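Local coordinates for protein beta-galactosidase (Bacillus circulans, PDB 4MAD) that probably hydrolyses terminal non-reducing beta-D-galactose residues from beta-D-galactosides, as a family 35 glycoside hydrolase with a (beta/alpha)8 barrel and accessory beta domains, at residues V508-P513 against L578-Q583; S533-G538 against I573-L578. All coordinates share one frame; numbering follows the deposited sequence.

Interaction 1. Residues V508-P513 against L578-Q583; sequences VKENFP and LHKHHQ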
# COMPACT_ATOMS: atom_id res chain seq x y z
N VAL A 508 7.45 19.82 -26.20
CA VAL A 508 7.49 19.24 -24.87
C VAL A 508 8.73 19.78 -24.15
O VAL A 508 9.82 19.79 -24.72
CB VAL A 508 7.56 17.70 -24.92
CG1 VAL A 508 8.21 17.15 -23.67
CG2 VAL A 508 6.17 17.12 -25.11
N LYS A 509 8.56 20.22 -22.91
CA LYS A 509 9.64 20.88 -22.19
C LYS A 509 10.17 20.05 -21.05
O LYS A 509 9.44 19.55 -20.27
CB LYS A 509 9.15 22.21 -21.63
CG LYS A 509 8.45 23.05 -22.57
CD LYS A 509 8.05 24.39 -21.97
CE LYS A 509 6.64 24.46 -21.55
NZ LYS A 509 6.20 25.82 -21.33
N GLU A 510 11.48 19.93 -20.99
CA GLU A 510 12.10 19.20 -19.93
C GLU A 510 11.81 19.89 -18.62
O GLU A 510 11.64 21.05 -18.60
CB GLU A 510 13.58 19.14 -20.16
CG GLU A 510 13.92 18.42 -21.39
CD GLU A 510 13.68 16.93 -21.27
OE1 GLU A 510 14.57 16.27 -20.79
OE2 GLU A 510 12.63 16.45 -21.66
N ASN A 511 11.68 19.14 -17.55
CA ASN A 511 11.45 19.68 -16.22
C ASN A 511 10.07 20.22 -15.97
O ASN A 511 9.79 20.71 -14.92
CB ASN A 511 12.55 20.63 -15.82
CG ASN A 511 13.83 19.93 -15.62
OD1 ASN A 511 14.81 20.31 -16.15
ND2 ASN A 511 13.80 18.87 -14.90
N PHE A 512 9.20 20.00 -16.93
CA PHE A 512 7.79 20.23 -16.80
C PHE A 512 7.04 18.90 -16.99
O PHE A 512 7.37 18.13 -17.83
CB PHE A 512 7.30 21.18 -17.87
CG PHE A 512 7.75 22.59 -17.71
CD1 PHE A 512 6.86 23.57 -17.37
CD2 PHE A 512 9.02 22.95 -17.93
CE1 PHE A 512 7.27 24.86 -17.28
CE2 PHE A 512 9.40 24.23 -17.85
CZ PHE A 512 8.53 25.17 -17.50
N PRO A 513 6.04 18.65 -16.18
CA PRO A 513 5.32 17.40 -16.34
C PRO A 513 4.46 17.43 -17.58
O PRO A 513 3.77 18.37 -17.79
CB PRO A 513 4.48 17.31 -15.06
CG PRO A 513 5.14 18.14 -14.14
CD PRO A 513 5.64 19.27 -14.92
N LEU A 578 7.33 13.47 -15.15
CA LEU A 578 7.67 14.67 -14.43
C LEU A 578 8.79 15.52 -14.95
O LEU A 578 8.76 16.68 -14.83
CB LEU A 578 7.84 14.42 -12.93
CG LEU A 578 6.67 13.80 -12.20
CD1 LEU A 578 6.92 13.64 -10.72
CD2 LEU A 578 5.42 14.50 -12.49
N HIS A 579 9.84 14.90 -15.43
CA HIS A 579 11.04 15.62 -15.74
C HIS A 579 11.62 15.53 -17.14
O HIS A 579 11.90 16.52 -17.76
CB HIS A 579 12.14 15.19 -14.81
CG HIS A 579 11.83 15.43 -13.38
ND1 HIS A 579 11.91 16.67 -12.81
CD2 HIS A 579 11.43 14.58 -12.41
CE1 HIS A 579 11.57 16.58 -11.55
NE2 HIS A 579 11.28 15.33 -11.27
N LYS A 580 11.88 14.30 -17.55
CA LYS A 580 12.62 14.08 -18.76
C LYS A 580 11.83 13.22 -19.71
O LYS A 580 11.44 12.19 -19.37
CB LYS A 580 13.94 13.44 -18.46
CG LYS A 580 14.89 14.30 -17.72
CD LYS A 580 16.10 13.52 -17.37
CE LYS A 580 17.21 14.30 -16.77
NZ LYS A 580 18.27 13.40 -16.33
N HIS A 581 11.62 13.72 -20.92
CA HIS A 581 10.68 13.15 -21.84
C HIS A 581 11.34 12.40 -23.00
O HIS A 581 12.43 12.71 -23.37
CB HIS A 581 9.77 14.26 -22.36
CG HIS A 581 9.14 15.05 -21.26
ND1 HIS A 581 8.11 14.56 -20.51
CD2 HIS A 581 9.44 16.26 -20.75
CE1 HIS A 581 7.81 15.42 -19.57
NE2 HIS A 581 8.59 16.47 -19.71
N HIS A 582 10.66 11.41 -23.53
CA HIS A 582 11.19 10.54 -24.56
C HIS A 582 10.08 10.16 -25.54
O HIS A 582 8.99 10.60 -25.37
CB HIS A 582 11.89 9.32 -23.95
CG HIS A 582 13.00 9.70 -23.04
ND1 HIS A 582 12.86 9.83 -21.68
CD2 HIS A 582 14.26 10.08 -23.32
CE1 HIS A 582 13.99 10.24 -21.16
NE2 HIS A 582 14.85 10.40 -22.13
N GLN A 583 10.41 9.42 -26.58
CA GLN A 583 9.45 9.21 -27.65
C GLN A 583 8.51 8.02 -27.55
O GLN A 583 7.56 7.96 -28.23
CB GLN A 583 10.16 9.19 -28.98
CG GLN A 583 10.93 10.40 -29.34
CD GLN A 583 10.11 11.67 -29.48
OE1 GLN A 583 8.95 11.65 -29.83
NE2 GLN A 583 10.75 12.78 -29.22
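H581 points its NE2 edge at the mouth of the type II turn K509-F512, where F512 O receives it, and the side chain can be traced atom by atom. Its CB lies 3.5 Å from V508 CG1, and at CG the same methyl closes to 3.3 Å, coming in obliquely to the ring. CD2 also meets the carboxylate oxygen E510 OE2, at 3.3 Å, while CE1 lies near F512 O. At the tip, NE2 donates to F512 O over 2.8 Å; the oxygen lies almost in the ring plane, and although the N-H is bent (138°), the nitrogen sits close to the line of the C=O bond. The remaining nitrogen, ND1, is hydrogen-bonded to H516 of strand 514-522, which fixes the ring's rotation from both sides.

E510 runs past H581 in the opposite direction; its chain folds at chi2 (-71°), bringing OE2 within 3.0 Å of H581 N, which it receives on the syn lone pair. One residue on, N511 N gives H579 O a nearly straight bond of 2.6 Å (177°), in the carbonyl plane. N511 ND2 stands near the edge of the H579 imidazole, whose NE2 is held by R419. The buried end is apolar, with P513 CB 3.9 Å from L578 CD2.

These bonds join the loops that lead into strands 514-522 and 584-588 of one antiparallel sheet, which flank strand 357-366. Bonds at H581 N, NE2 and ND1 together fix the ring's orientation, with V508 packed against it, and the nearby E510 carboxylate would be expected to favour any positive charge on the ring.

Interaction 2. Residues S533-G538 against I573-L578; sequences SEWTKG and IILLEL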
# COMPACT_ATOMS: atom_id res chain seq x y z
N SER A 533 12.66 2.22 -17.91
CA SER A 533 14.05 2.48 -17.58
C SER A 533 14.59 3.71 -18.28
O SER A 533 15.50 4.34 -17.80
CB SER A 533 14.96 1.28 -17.89
OG SER A 533 14.96 0.97 -19.23
N GLU A 534 14.06 4.00 -19.46
CA GLU A 534 14.45 5.20 -20.19
C GLU A 534 13.96 6.50 -19.54
O GLU A 534 14.56 7.50 -19.71
CB GLU A 534 14.10 5.16 -21.67
CG GLU A 534 14.76 6.28 -22.45
CD GLU A 534 14.39 6.39 -23.93
OE1 GLU A 534 13.41 5.82 -24.38
OE2 GLU A 534 15.10 7.09 -24.63
N TRP A 535 12.83 6.43 -18.89
CA TRP A 535 12.13 7.57 -18.34
C TRP A 535 12.67 7.93 -16.96
O TRP A 535 13.59 7.33 -16.51
CB TRP A 535 10.63 7.31 -18.34
CG TRP A 535 10.09 7.22 -19.75
CD1 TRP A 535 10.19 6.19 -20.62
CD2 TRP A 535 9.37 8.24 -20.44
NE1 TRP A 535 9.64 6.52 -21.78
CE2 TRP A 535 9.09 7.76 -21.70
CE3 TRP A 535 8.96 9.52 -20.11
CZ2 TRP A 535 8.40 8.49 -22.64
CZ3 TRP A 535 8.27 10.24 -21.04
CH2 TRP A 535 8.02 9.74 -22.29
N THR A 536 12.11 8.96 -16.36
CA THR A 536 12.65 9.45 -15.11
C THR A 536 11.77 9.32 -13.85
O THR A 536 12.15 8.67 -12.94
CB THR A 536 13.22 10.88 -15.27
OG1 THR A 536 14.36 10.84 -16.10
CG2 THR A 536 13.59 11.45 -13.95
N LYS A 537 10.63 9.96 -13.83
CA LYS A 537 9.69 9.77 -12.77
C LYS A 537 8.28 10.08 -13.19
O LYS A 537 8.05 11.03 -13.88
CB LYS A 537 10.06 10.60 -11.58
CG LYS A 537 9.25 10.33 -10.33
CD LYS A 537 9.79 11.01 -9.13
CE LYS A 537 9.35 10.39 -7.84
NZ LYS A 537 7.94 10.34 -7.68
N GLY A 538 7.37 9.26 -12.74
CA GLY A 538 5.99 9.45 -13.09
C GLY A 538 5.05 8.34 -12.76
O GLY A 538 5.28 7.64 -11.86
N ILE A 573 -2.64 4.15 -23.78
CA ILE A 573 -1.56 4.26 -22.85
C ILE A 573 -1.27 5.71 -22.59
O ILE A 573 -0.94 6.43 -23.46
CB ILE A 573 -0.30 3.69 -23.42
CG1 ILE A 573 -0.52 2.26 -23.91
CG2 ILE A 573 0.73 3.71 -22.42
CD1 ILE A 573 -1.15 1.38 -22.99
N ILE A 574 -1.40 6.10 -21.34
CA ILE A 574 -1.08 7.45 -20.93
C ILE A 574 -0.03 7.48 -19.85
O ILE A 574 -0.19 6.85 -18.87
CB ILE A 574 -2.30 8.19 -20.40
CG1 ILE A 574 -3.29 8.38 -21.52
CG2 ILE A 574 -1.92 9.54 -19.93
CD1 ILE A 574 -4.53 8.85 -21.12
N LEU A 575 1.03 8.20 -20.10
CA LEU A 575 2.14 8.22 -19.20
C LEU A 575 2.35 9.62 -18.78
O LEU A 575 2.43 10.43 -19.61
CB LEU A 575 3.36 7.75 -19.92
CG LEU A 575 4.68 7.73 -19.22
CD1 LEU A 575 5.58 6.67 -19.74
CD2 LEU A 575 5.32 9.03 -19.35
N LEU A 576 2.43 9.91 -17.48
CA LEU A 576 2.75 11.24 -17.01
C LEU A 576 4.18 11.20 -16.55
O LEU A 576 4.50 10.47 -15.68
CB LEU A 576 1.86 11.65 -15.83
CG LEU A 576 2.17 12.95 -15.09
CD1 LEU A 576 2.19 14.14 -15.97
CD2 LEU A 576 1.23 13.20 -13.90
N GLU A 577 5.03 11.96 -17.19
CA GLU A 577 6.41 12.05 -16.81
C GLU A 577 6.71 13.44 -16.31
O GLU A 577 6.34 14.38 -16.89
CB GLU A 577 7.33 11.73 -17.96
CG GLU A 577 8.66 12.32 -17.84
CD GLU A 577 9.58 11.59 -16.86
OE1 GLU A 577 9.53 10.36 -16.79
OE2 GLU A 577 10.34 12.26 -16.16
N LEU A 578 7.33 13.47 -15.15
CA LEU A 578 7.67 14.67 -14.43
C LEU A 578 8.79 15.52 -14.95
O LEU A 578 8.76 16.68 -14.83
CB LEU A 578 7.84 14.42 -12.93
CG LEU A 578 6.67 13.80 -12.20
CD1 LEU A 578 6.92 13.64 -10.72
CD2 LEU A 578 5.42 14.50 -12.49
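This is a buried contact between the ends of two adjacent antiparallel strands in the galactose-binding domain, where the start of strand 537-542 meets the end of its neighbour 569-577 and the preceding turn closes over a glutamate. The pairing is brief: G538 and E577 form a non-hydrogen-bonded pair, and L578 N then donates to K537 O over 2.8 Å at 176°. Beside them, G538 CA comes within 3.2 Å of L576 O in a CA-H...O contact.

The E577 carboxylate reaches the turn because its CG is anti to the backbone N and the chain then bends at chi2 (77°). E577 OE1 takes T536 N at 3.0 Å and K537 N at 3.2 Å, the two donors arriving from opposite faces of the carboxylate plane, both on the syn side. K537 N also makes a weak bond to OE2, and Y550 OH is a further partner of OE1.

W535 flanks this group. E577 CB lies 3.5 Å from W535 CE3, with CG in the ring plane at the indole's edge, whereas L575 covers a face: its CD2 sits 3.9 Å from the six-membered ring's centroid, 24° off the normal. The indole NE1 is bonded to S584 O.

The converging N-H donors would offset burial and the nearby carbonyl K537 O, so the carboxylate is probably ionised, a buried acceptor joining the backbone N-H groups of T536 and K537 to strand 569-577.

The two contacts adjoin, with centres about 9 Å apart and L578 common to both; interaction 2 is nested within the loop closed by interaction 1. The E577 carboxylate spans them, since OE2 accepts from H579 N and K580 N and thereby shapes the turn presented to 508-513. Packing continues the join: K580 CD lies 3.4 Å from T536 OG1, and H582 O lies 3.3 Å from W535 CH2. Both also reach the six-stranded sheet of the first all-beta domain, interaction 1 through Q421 and Y423, interaction 2 through the K537-E457 salt bridge. Neither lies near the predicted catalytic pair E171 and E247 of the barrel.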